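Long-range contacts in putative alpha-galactosidase/melibiase (PDB 4OGZ), which probably hydrolyses terminal, non-reducing alpha-D-galactose residues from alpha-D-galactosides, as a member of glycoside hydrolase family 27: residues A[14-19]-A[132-137]; A[377-382]-A[441-446]; A[413-418]-A[432-437]; A[427-432]-A[458-463]. All blocks are in the same frame, centred on the assembly; numbering follows the deposited sequence.

Interaction 1: residues A[14-19]-A[132-137]; sequences CINPPH and RDLGYA
N16 turns the N-H edge of its amide to the backbone carbonyl of D133, beside the end of L134, where the N-terminal Ig-like domain meets the catalytic TIM barrel. ND2 gives a hydrogen bond to D133 O of 2.8 Å that is nearly straight, 167° at the hydrogen, and the acceptor lies close to the plane of the N16 amide. CG of N16 stands beside its own backbone N and anti to the carbonyl carbon (chi1 -61°), which sends the amide across to the loop ahead of barrel strand 138-140. The same ND2 also reaches S36 OG on strand 28-36, so both domains take hold of this one nitrogen. Beside it, L134 CD2 packs 3.8 Å from N16 ND2, an apolar methyl flanking the amide.

Further along, a water bridges the two backbones, donating to P17 O at 2.8 Å and to L134 O at 3.0 Å. P17 O belongs to the cis peptide bond that precedes P18. D133 turns its carboxylate to the Ig-like domain, where OD1 meets R39 and Y32. With little apolar surface shared, the link between these two segments is polar and directional, one direct bond and one through water, with D133's bonds to R39 and Y32 alongside.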
# COMPACT_ATOMS: atom_id res chain seq x y z
N CYS A 14 -17.08 4.13 -12.91
CA CYS A 14 -17.08 4.53 -11.51
C CYS A 14 -15.64 4.89 -11.14
O CYS A 14 -14.74 4.02 -11.18
CB CYS A 14 -17.65 3.42 -10.64
SG CYS A 14 -17.57 3.76 -8.89
N ILE A 15 -15.44 6.16 -10.81
CA ILE A 15 -14.16 6.73 -10.48
C ILE A 15 -13.83 6.37 -9.04
O ILE A 15 -14.47 6.81 -8.11
CB ILE A 15 -14.15 8.29 -10.69
CG1 ILE A 15 -14.27 8.60 -12.17
CG2 ILE A 15 -12.88 8.88 -10.11
CD1 ILE A 15 -14.42 10.06 -12.51
N ASN A 16 -12.80 5.55 -8.87
CA ASN A 16 -12.50 4.97 -7.59
C ASN A 16 -11.43 5.75 -6.82
O ASN A 16 -10.68 6.53 -7.39
CB ASN A 16 -12.05 3.52 -7.80
CG ASN A 16 -13.15 2.68 -8.44
OD1 ASN A 16 -14.31 2.83 -8.06
ND2 ASN A 16 -12.80 1.84 -9.42
N PRO A 17 -11.40 5.54 -5.50
CA PRO A 17 -10.39 6.15 -4.65
C PRO A 17 -8.99 5.73 -5.11
O PRO A 17 -8.85 4.67 -5.72
CB PRO A 17 -10.66 5.53 -3.28
CG PRO A 17 -12.05 5.05 -3.29
CD PRO A 17 -12.45 4.86 -4.73
N PRO A 18 -7.97 6.51 -4.76
CA PRO A 18 -8.01 7.67 -3.86
C PRO A 18 -8.58 8.94 -4.51
O PRO A 18 -8.34 9.20 -5.71
CB PRO A 18 -6.54 7.89 -3.54
CG PRO A 18 -5.79 7.33 -4.72
CD PRO A 18 -6.61 6.20 -5.25
N HIS A 19 -9.35 9.67 -3.70
CA HIS A 19 -9.93 10.98 -4.10
C HIS A 19 -9.11 12.15 -3.61
O HIS A 19 -9.50 13.33 -3.80
CB HIS A 19 -11.37 11.09 -3.59
CG HIS A 19 -12.26 9.99 -4.08
ND1 HIS A 19 -12.44 9.74 -5.42
CD2 HIS A 19 -13.06 9.12 -3.43
CE1 HIS A 19 -13.27 8.73 -5.57
NE2 HIS A 19 -13.64 8.31 -4.37
N ARG A 132 -5.11 -1.88 -11.31
CA ARG A 132 -4.86 -0.46 -11.56
C ARG A 132 -6.11 0.37 -11.37
O ARG A 132 -6.08 1.53 -10.90
CB ARG A 132 -4.29 -0.22 -12.96
CG ARG A 132 -3.82 1.20 -13.21
CD ARG A 132 -3.15 1.40 -14.55
NE ARG A 132 -4.11 1.33 -15.65
CZ ARG A 132 -3.99 1.95 -16.81
NH1 ARG A 132 -2.94 2.72 -17.08
NH2 ARG A 132 -4.91 1.79 -17.72
N ASP A 133 -7.25 -0.21 -11.74
CA ASP A 133 -8.51 0.55 -11.61
C ASP A 133 -9.11 0.56 -10.21
O ASP A 133 -10.10 1.27 -9.96
CB ASP A 133 -9.50 0.05 -12.68
CG ASP A 133 -9.08 0.49 -14.05
OD1 ASP A 133 -9.01 1.72 -14.24
OD2 ASP A 133 -8.76 -0.37 -14.93
N LEU A 134 -8.47 -0.16 -9.29
CA LEU A 134 -8.75 -0.07 -7.86
C LEU A 134 -7.68 0.63 -7.07
O LEU A 134 -7.77 0.74 -5.83
CB LEU A 134 -8.98 -1.49 -7.30
CG LEU A 134 -10.21 -2.15 -7.90
CD1 LEU A 134 -10.44 -3.50 -7.25
CD2 LEU A 134 -11.47 -1.31 -7.74
N GLY A 135 -6.71 1.22 -7.75
CA GLY A 135 -5.80 2.14 -7.09
C GLY A 135 -4.44 1.60 -6.80
O GLY A 135 -3.59 2.32 -6.26
N TYR A 136 -4.20 0.33 -7.18
CA TYR A 136 -2.89 -0.22 -7.05
C TYR A 136 -2.00 0.51 -8.06
O TYR A 136 -2.27 0.50 -9.29
CB TYR A 136 -2.90 -1.73 -7.32
CG TYR A 136 -3.64 -2.57 -6.30
CD1 TYR A 136 -3.01 -3.02 -5.15
CD2 TYR A 136 -4.97 -2.90 -6.47
CE1 TYR A 136 -3.67 -3.79 -4.21
CE2 TYR A 136 -5.66 -3.68 -5.55
CZ TYR A 136 -5.00 -4.13 -4.42
OH TYR A 136 -5.67 -4.98 -3.54
N ALA A 137 -0.94 1.14 -7.56
CA ALA A 137 -0.09 1.95 -8.42
C ALA A 137 1.41 1.72 -8.28
O ALA A 137 2.15 1.99 -9.22
CB ALA A 137 -0.40 3.45 -8.13
O HOH W 1 -10.22 2.34 -5.20

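Interaction 2: residues A[377-382]-A[441-446]; sequences NKDLIA and RVYDVI
N377 ND2 donates to V445 O where helix 378-384 of the barrel domain meets the C-terminal beta sandwich. N377 is the N-cap of that helix: its OD1 accepts from L380 N at 2.9 Å, above the carbonyl plane, and more weakly from D379 N. With CG anti to the backbone N (chi1 -175°), the amide can do both jobs, its oxygen turned back to the helix start while the nitrogen reaches V445 O, 3.2 Å away along a nearly straight N-H line (172°).

The tight part lies beside this bond. V445 CG1 is pressed against L380, closer than usual carbon contact at 3.5 Å from L380 CD2, and it also meets D379 CB. I446 turns its CD1 to L380 CD1 at 3.9 Å, while F348 and C352 of helix 341-353 and V469 of the sandwich pack round the same leucine.

On the other flank the contact thins to a single polar link between partly exposed residues, next to a bound PEG fragment that approaches D379. There the carboxylate plane of D379 stands 79° from the Y443 ring. The tyrosine hydroxyl gives its hydrogen to the acid, OH to OD2 3.0 Å, with OD2 at the ring edge and in the ring plane, but the hydroxyl coming from above the carboxylate plane.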
# COMPACT_ATOMS: atom_id res chain seq x y z
N ASN A 377 -11.54 -6.34 -3.78
CA ASN A 377 -12.72 -5.95 -3.03
C ASN A 377 -12.69 -4.44 -2.90
O ASN A 377 -11.94 -3.91 -2.08
CB ASN A 377 -12.79 -6.59 -1.64
CG ASN A 377 -14.10 -6.28 -0.92
OD1 ASN A 377 -14.53 -5.10 -0.87
ND2 ASN A 377 -14.70 -7.28 -0.30
N LYS A 378 -13.46 -3.79 -3.74
CA LYS A 378 -13.50 -2.33 -3.86
C LYS A 378 -13.88 -1.65 -2.56
O LYS A 378 -13.47 -0.49 -2.30
CB LYS A 378 -14.51 -2.01 -4.95
CG LYS A 378 -14.99 -0.59 -5.09
CD LYS A 378 -16.19 -0.58 -6.04
CE LYS A 378 -16.41 0.76 -6.71
NZ LYS A 378 -16.61 0.64 -8.19
N ASP A 379 -14.70 -2.32 -1.75
CA ASP A 379 -15.26 -1.73 -0.54
C ASP A 379 -14.24 -1.74 0.58
O ASP A 379 -14.08 -0.74 1.28
CB ASP A 379 -16.53 -2.46 -0.09
CG ASP A 379 -17.69 -2.32 -1.09
OD1 ASP A 379 -17.77 -1.28 -1.78
OD2 ASP A 379 -18.51 -3.27 -1.19
N LEU A 380 -13.51 -2.84 0.72
CA LEU A 380 -12.39 -2.88 1.66
C LEU A 380 -11.30 -1.87 1.31
O LEU A 380 -10.79 -1.17 2.21
CB LEU A 380 -11.76 -4.27 1.76
CG LEU A 380 -12.63 -5.28 2.46
CD1 LEU A 380 -12.05 -6.69 2.23
CD2 LEU A 380 -12.76 -4.96 3.94
N ILE A 381 -10.99 -1.77 0.03
CA ILE A 381 -10.01 -0.84 -0.45
C ILE A 381 -10.47 0.59 -0.15
O ILE A 381 -9.67 1.42 0.27
CB ILE A 381 -9.78 -1.03 -1.96
CG1 ILE A 381 -8.98 -2.31 -2.19
CG2 ILE A 381 -9.06 0.19 -2.59
CD1 ILE A 381 -8.95 -2.76 -3.62
N ALA A 382 -11.76 0.85 -0.36
CA ALA A 382 -12.36 2.14 -0.06
C ALA A 382 -12.19 2.50 1.42
O ALA A 382 -11.92 3.63 1.75
CB ALA A 382 -13.82 2.13 -0.42
N ARG A 441 -28.24 1.29 10.07
CA ARG A 441 -27.97 0.90 8.73
C ARG A 441 -26.60 0.24 8.68
O ARG A 441 -25.58 0.87 8.98
CB ARG A 441 -28.01 2.12 7.83
CG ARG A 441 -28.03 1.76 6.36
CD ARG A 441 -28.03 3.00 5.49
NE ARG A 441 -28.37 2.67 4.11
CZ ARG A 441 -27.51 2.23 3.19
NH1 ARG A 441 -26.22 2.05 3.47
NH2 ARG A 441 -27.95 1.96 1.96
N VAL A 442 -26.57 -1.03 8.28
CA VAL A 442 -25.36 -1.81 8.38
C VAL A 442 -25.12 -2.51 7.06
O VAL A 442 -26.01 -3.18 6.54
CB VAL A 442 -25.43 -2.83 9.53
CG1 VAL A 442 -24.18 -3.73 9.54
CG2 VAL A 442 -25.58 -2.10 10.86
N TYR A 443 -23.94 -2.30 6.49
CA TYR A 443 -23.59 -2.85 5.20
C TYR A 443 -22.47 -3.88 5.38
O TYR A 443 -21.45 -3.61 6.01
CB TYR A 443 -23.16 -1.71 4.28
CG TYR A 443 -22.72 -2.14 2.91
CD1 TYR A 443 -23.65 -2.46 1.93
CD2 TYR A 443 -21.36 -2.22 2.60
CE1 TYR A 443 -23.24 -2.87 0.67
CE2 TYR A 443 -20.95 -2.61 1.34
CZ TYR A 443 -21.90 -2.95 0.39
OH TYR A 443 -21.48 -3.35 -0.86
N ASP A 444 -22.69 -5.07 4.87
CA ASP A 444 -21.70 -6.17 4.94
C ASP A 444 -20.78 -6.05 3.73
O ASP A 444 -21.18 -6.26 2.60
CB ASP A 444 -22.40 -7.51 5.01
CG ASP A 444 -21.44 -8.67 5.17
OD1 ASP A 444 -20.32 -8.64 4.62
OD2 ASP A 444 -21.83 -9.62 5.87
N VAL A 445 -19.54 -5.67 4.00
CA VAL A 445 -18.52 -5.37 3.00
C VAL A 445 -17.94 -6.60 2.31
O VAL A 445 -17.43 -6.51 1.20
CB VAL A 445 -17.39 -4.56 3.70
CG1 VAL A 445 -16.08 -4.58 2.93
CG2 VAL A 445 -17.87 -3.14 3.92
N ILE A 446 -18.00 -7.76 2.96
CA ILE A 446 -17.48 -8.99 2.38
C ILE A 446 -18.55 -9.60 1.49
O ILE A 446 -18.24 -10.17 0.45
CB ILE A 446 -17.05 -10.00 3.45
CG1 ILE A 446 -15.99 -9.39 4.39
CG2 ILE A 446 -16.54 -11.29 2.82
CD1 ILE A 446 -14.64 -9.16 3.74

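Interaction 3: residues A[413-418]-A[432-437]; sequences KAIACL and KTVEGL
I415 and V434 reach toward each other tip to tip, I415 CD1 meeting V434 CG2 at 3.9 Å, while L437 crosses the isoleucine at a slant. The isoleucine sits on strand 413-419 of the C-terminal beta sandwich; its two partners come from the loop that leaves strand 425-429 and runs to strand 442-444. They are the first and last residues of a type II beta turn, V434 to L437, so the turn presents two branched side chains to one methyl-tipped arm.

I415 points its CB to the loop, and CG1, anti to the carbonyl carbon (chi1 -68°), carries CD1 forward to where it meets both V434 and L437. L437 sets off to one side of the strand, yet its end swings back: CD1 comes 3.8 Å from I415 CG1 and 4.0 Å from I415 CD1, touching the isoleucine along its length as well as at its end. V405 of strand 401-407 and C472 of strand 467-472 add to the apolar surroundings of I415, and C472 also packs on L437.

K413, two residues earlier on the same side of the strand, extends toward the turn, with K413 CE 3.6 Å from E435 O. Its end is modelled too close to G436 O, so its exact placement is doubtful. G436, at positive phi (76°), is the third residue of the turn. Since no hydrogen bond joins them, the two segments meet through apolar packing rather than directional bonds.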
# COMPACT_ATOMS: atom_id res chain seq x y z
N LYS A 413 -18.86 4.34 10.61
CA LYS A 413 -17.76 3.59 11.14
C LYS A 413 -17.69 2.21 10.51
O LYS A 413 -18.72 1.56 10.34
CB LYS A 413 -17.90 3.40 12.65
CG LYS A 413 -17.86 4.70 13.42
CD LYS A 413 -17.93 4.42 14.91
CE LYS A 413 -18.50 5.61 15.65
NZ LYS A 413 -17.62 6.79 15.56
N ALA A 414 -16.48 1.79 10.16
CA ALA A 414 -16.22 0.38 9.81
C ALA A 414 -15.92 -0.41 11.04
O ALA A 414 -15.18 0.02 11.88
CB ALA A 414 -15.08 0.27 8.83
N ILE A 415 -16.51 -1.59 11.13
CA ILE A 415 -16.32 -2.48 12.25
C ILE A 415 -15.87 -3.79 11.74
O ILE A 415 -16.51 -4.37 10.85
CB ILE A 415 -17.66 -2.69 13.00
CG1 ILE A 415 -18.11 -1.40 13.68
CG2 ILE A 415 -17.52 -3.81 14.02
CD1 ILE A 415 -17.24 -1.00 14.87
N ALA A 416 -14.77 -4.30 12.29
CA ALA A 416 -14.31 -5.60 11.92
C ALA A 416 -14.34 -6.49 13.13
O ALA A 416 -13.77 -6.16 14.17
CB ALA A 416 -12.90 -5.53 11.28
N CYS A 417 -14.97 -7.65 12.97
CA CYS A 417 -15.02 -8.68 13.96
C CYS A 417 -14.17 -9.81 13.46
O CYS A 417 -14.48 -10.43 12.41
CB CYS A 417 -16.46 -9.16 14.12
SG CYS A 417 -17.61 -7.88 14.70
N LEU A 418 -13.11 -10.14 14.19
CA LEU A 418 -12.14 -11.18 13.76
C LEU A 418 -12.09 -12.32 14.71
O LEU A 418 -12.03 -12.10 15.93
CB LEU A 418 -10.77 -10.55 13.69
CG LEU A 418 -9.53 -11.38 13.35
CD1 LEU A 418 -9.61 -11.84 11.91
CD2 LEU A 418 -8.29 -10.56 13.59
N LYS A 432 -23.34 -0.47 22.44
CA LYS A 432 -22.29 -0.27 23.46
C LYS A 432 -21.01 -1.08 23.22
O LYS A 432 -20.13 -1.10 24.04
CB LYS A 432 -22.88 -0.56 24.81
CG LYS A 432 -23.86 0.54 25.21
CD LYS A 432 -24.26 0.46 26.67
CE LYS A 432 -25.32 1.50 26.93
NZ LYS A 432 -25.70 1.47 28.36
N THR A 433 -20.89 -1.72 22.08
CA THR A 433 -19.69 -2.47 21.77
C THR A 433 -18.48 -1.54 21.67
O THR A 433 -17.42 -1.85 22.23
CB THR A 433 -19.87 -3.31 20.51
OG1 THR A 433 -20.99 -4.18 20.67
CG2 THR A 433 -18.62 -4.15 20.23
N VAL A 434 -18.66 -0.41 20.96
CA VAL A 434 -17.64 0.65 20.86
C VAL A 434 -18.31 2.01 20.94
O VAL A 434 -19.49 2.14 20.65
CB VAL A 434 -16.78 0.57 19.58
CG1 VAL A 434 -16.06 -0.78 19.49
CG2 VAL A 434 -17.62 0.81 18.32
N GLU A 435 -17.54 3.01 21.33
CA GLU A 435 -18.04 4.37 21.47
C GLU A 435 -18.61 4.88 20.13
O GLU A 435 -17.97 4.75 19.07
CB GLU A 435 -16.94 5.32 21.94
CG GLU A 435 -16.80 5.39 23.45
CD GLU A 435 -15.48 6.00 23.94
OE1 GLU A 435 -14.40 5.44 23.62
OE2 GLU A 435 -15.55 7.02 24.67
N GLY A 436 -19.84 5.38 20.20
CA GLY A 436 -20.44 6.11 19.11
C GLY A 436 -20.94 5.27 17.96
O GLY A 436 -21.04 5.76 16.84
N LEU A 437 -21.25 4.01 18.22
CA LEU A 437 -21.65 3.10 17.18
C LEU A 437 -23.15 3.21 16.97
O LEU A 437 -23.91 3.21 17.93
CB LEU A 437 -21.28 1.67 17.57
CG LEU A 437 -21.58 0.62 16.52
CD1 LEU A 437 -20.72 0.86 15.30
CD2 LEU A 437 -21.35 -0.78 17.08

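Interaction 4: residues A[427-432]-A[458-463]; sequences VELNVK and WVVKLA
L429 CD2 meets the W458 indole and V460 together, the apolar centre of a two-stranded antiparallel ladder in the C-terminal beta sandwich. The leucine and tryptophan side chains lie side by side and point the same way, with L429 CD2 4.0 Å from W458 CH2; the methyl is also 4.0 Å from V460 CG2. On the same face V427 CG2 packs against L462 CD1 at 3.9 Å. This is the inward face: F470 of strand 467-472 touches L429 and V460 and meets the W458 ring edge-to-face, while Y401 and V403 cover V427.

Outward from these side chains runs the backbone ladder. V427 and V460 form one hydrogen-bonded pair, V427 N to V460 O and V460 N to V427 O both measuring 2.8 Å. L429 and W458 form another, in which the bond from W458 N to L429 O is the more bent, 137° at the hydrogen. Between them E428 and V459 make a non-hydrogen-bonded pair on the exposed face, where their side chains barely brush.

Past the end of strand 425-429 the chain turns polar. N430 OD1 accepts from K432 N in an Asx turn, and N430 ND2 donates to E428 OE2 at 2.9 Å, arriving from above the carboxylate plane.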
# COMPACT_ATOMS: atom_id res chain seq x y z
N VAL A 427 -19.75 -13.21 18.46
CA VAL A 427 -19.36 -11.88 18.90
C VAL A 427 -20.61 -11.00 18.95
O VAL A 427 -21.23 -10.77 17.92
CB VAL A 427 -18.35 -11.23 17.95
CG1 VAL A 427 -17.98 -9.82 18.45
CG2 VAL A 427 -17.11 -12.09 17.80
N GLU A 428 -21.00 -10.54 20.14
CA GLU A 428 -22.21 -9.74 20.22
C GLU A 428 -21.88 -8.33 19.79
O GLU A 428 -20.84 -7.79 20.17
CB GLU A 428 -22.84 -9.74 21.60
CG GLU A 428 -24.34 -9.53 21.48
CD GLU A 428 -24.98 -8.95 22.71
OE1 GLU A 428 -24.98 -9.63 23.76
OE2 GLU A 428 -25.52 -7.82 22.61
N LEU A 429 -22.73 -7.77 18.95
CA LEU A 429 -22.55 -6.42 18.45
C LEU A 429 -23.79 -5.65 18.83
O LEU A 429 -24.89 -6.10 18.57
CB LEU A 429 -22.37 -6.45 16.96
CG LEU A 429 -21.55 -5.39 16.27
CD1 LEU A 429 -20.23 -5.18 17.00
CD2 LEU A 429 -21.31 -5.80 14.82
N ASN A 430 -23.59 -4.53 19.53
CA ASN A 430 -24.69 -3.71 19.99
C ASN A 430 -24.17 -2.30 20.08
O ASN A 430 -22.99 -2.07 19.79
CB ASN A 430 -25.26 -4.23 21.33
CG ASN A 430 -24.23 -4.25 22.46
OD1 ASN A 430 -23.63 -3.23 22.82
ND2 ASN A 430 -24.08 -5.39 23.08
N VAL A 431 -25.01 -1.34 20.48
CA VAL A 431 -24.59 0.05 20.41
C VAL A 431 -23.61 0.43 21.51
O VAL A 431 -23.10 1.54 21.51
CB VAL A 431 -25.80 1.04 20.44
CG1 VAL A 431 -26.70 0.75 19.24
CG2 VAL A 431 -26.57 0.98 21.73
N LYS A 432 -23.34 -0.47 22.44
CA LYS A 432 -22.29 -0.27 23.46
C LYS A 432 -21.01 -1.08 23.22
O LYS A 432 -20.13 -1.10 24.04
CB LYS A 432 -22.88 -0.56 24.81
CG LYS A 432 -23.86 0.54 25.21
CD LYS A 432 -24.26 0.46 26.67
CE LYS A 432 -25.32 1.50 26.93
NZ LYS A 432 -25.70 1.47 28.36
N TRP A 458 -26.95 -7.74 17.27
CA TRP A 458 -27.12 -9.17 16.98
C TRP A 458 -25.82 -9.89 17.29
O TRP A 458 -24.82 -9.25 17.62
CB TRP A 458 -27.56 -9.39 15.51
CG TRP A 458 -26.48 -9.13 14.49
CD1 TRP A 458 -25.72 -10.06 13.85
CD2 TRP A 458 -26.02 -7.85 14.03
NE1 TRP A 458 -24.84 -9.45 13.01
CE2 TRP A 458 -25.00 -8.09 13.11
CE3 TRP A 458 -26.39 -6.52 14.29
CZ2 TRP A 458 -24.32 -7.07 12.45
CZ3 TRP A 458 -25.71 -5.50 13.64
CH2 TRP A 458 -24.69 -5.79 12.72
N VAL A 459 -25.84 -11.21 17.21
CA VAL A 459 -24.66 -12.04 17.43
C VAL A 459 -24.03 -12.33 16.10
O VAL A 459 -24.66 -12.88 15.24
CB VAL A 459 -25.00 -13.37 18.15
CG1 VAL A 459 -23.80 -14.32 18.13
CG2 VAL A 459 -25.48 -13.12 19.58
N VAL A 460 -22.79 -11.90 15.92
CA VAL A 460 -22.04 -12.20 14.72
C VAL A 460 -21.46 -13.60 14.89
O VAL A 460 -20.85 -13.88 15.92
CB VAL A 460 -20.92 -11.18 14.49
CG1 VAL A 460 -20.06 -11.58 13.30
CG2 VAL A 460 -21.49 -9.77 14.28
N LYS A 461 -21.66 -14.48 13.91
CA LYS A 461 -21.11 -15.82 13.99
C LYS A 461 -19.93 -15.90 13.05
O LYS A 461 -20.06 -15.63 11.84
CB LYS A 461 -22.16 -16.85 13.62
CG LYS A 461 -23.17 -17.08 14.73
CD LYS A 461 -24.56 -17.33 14.19
CE LYS A 461 -25.53 -17.54 15.33
NZ LYS A 461 -26.94 -17.29 14.91
N LEU A 462 -18.77 -16.27 13.60
CA LEU A 462 -17.57 -16.30 12.82
C LEU A 462 -17.07 -17.71 12.73
O LEU A 462 -16.91 -18.37 13.75
CB LEU A 462 -16.49 -15.40 13.45
CG LEU A 462 -16.84 -13.92 13.58
CD1 LEU A 462 -15.71 -13.18 14.28
CD2 LEU A 462 -17.11 -13.31 12.21
N ALA A 463 -16.80 -18.18 11.51
CA ALA A 463 -16.09 -19.42 11.33
C ALA A 463 -14.61 -19.23 11.71
O ALA A 463 -14.11 -18.10 11.80
CB ALA A 463 -16.24 -19.92 9.89

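The four contacts run from the N-terminal Ig-like domain through the barrel to the C-terminal sandwich. Interaction 1 joins the first two and closes in sequence before interaction 2 opens; their centres are 15 Å apart, and helix 378-384 links them, with K378 beside C14 and N16 and I381 against L134 and Y136. Interaction 2 joins the barrel to the sandwich, and both segments of interaction 3 fall between its two segments in the sequence. Interactions 3 and 4, centres 10 Å apart, lie wholly within the sandwich, alternate along the sequence and share K432. Strands 413-419 and 442-444 belong to one sheet, while 425-429 and 458-462 form the facing pair; V442 touches W458 between them. Helix 378-384 thus stands between both accessory domains.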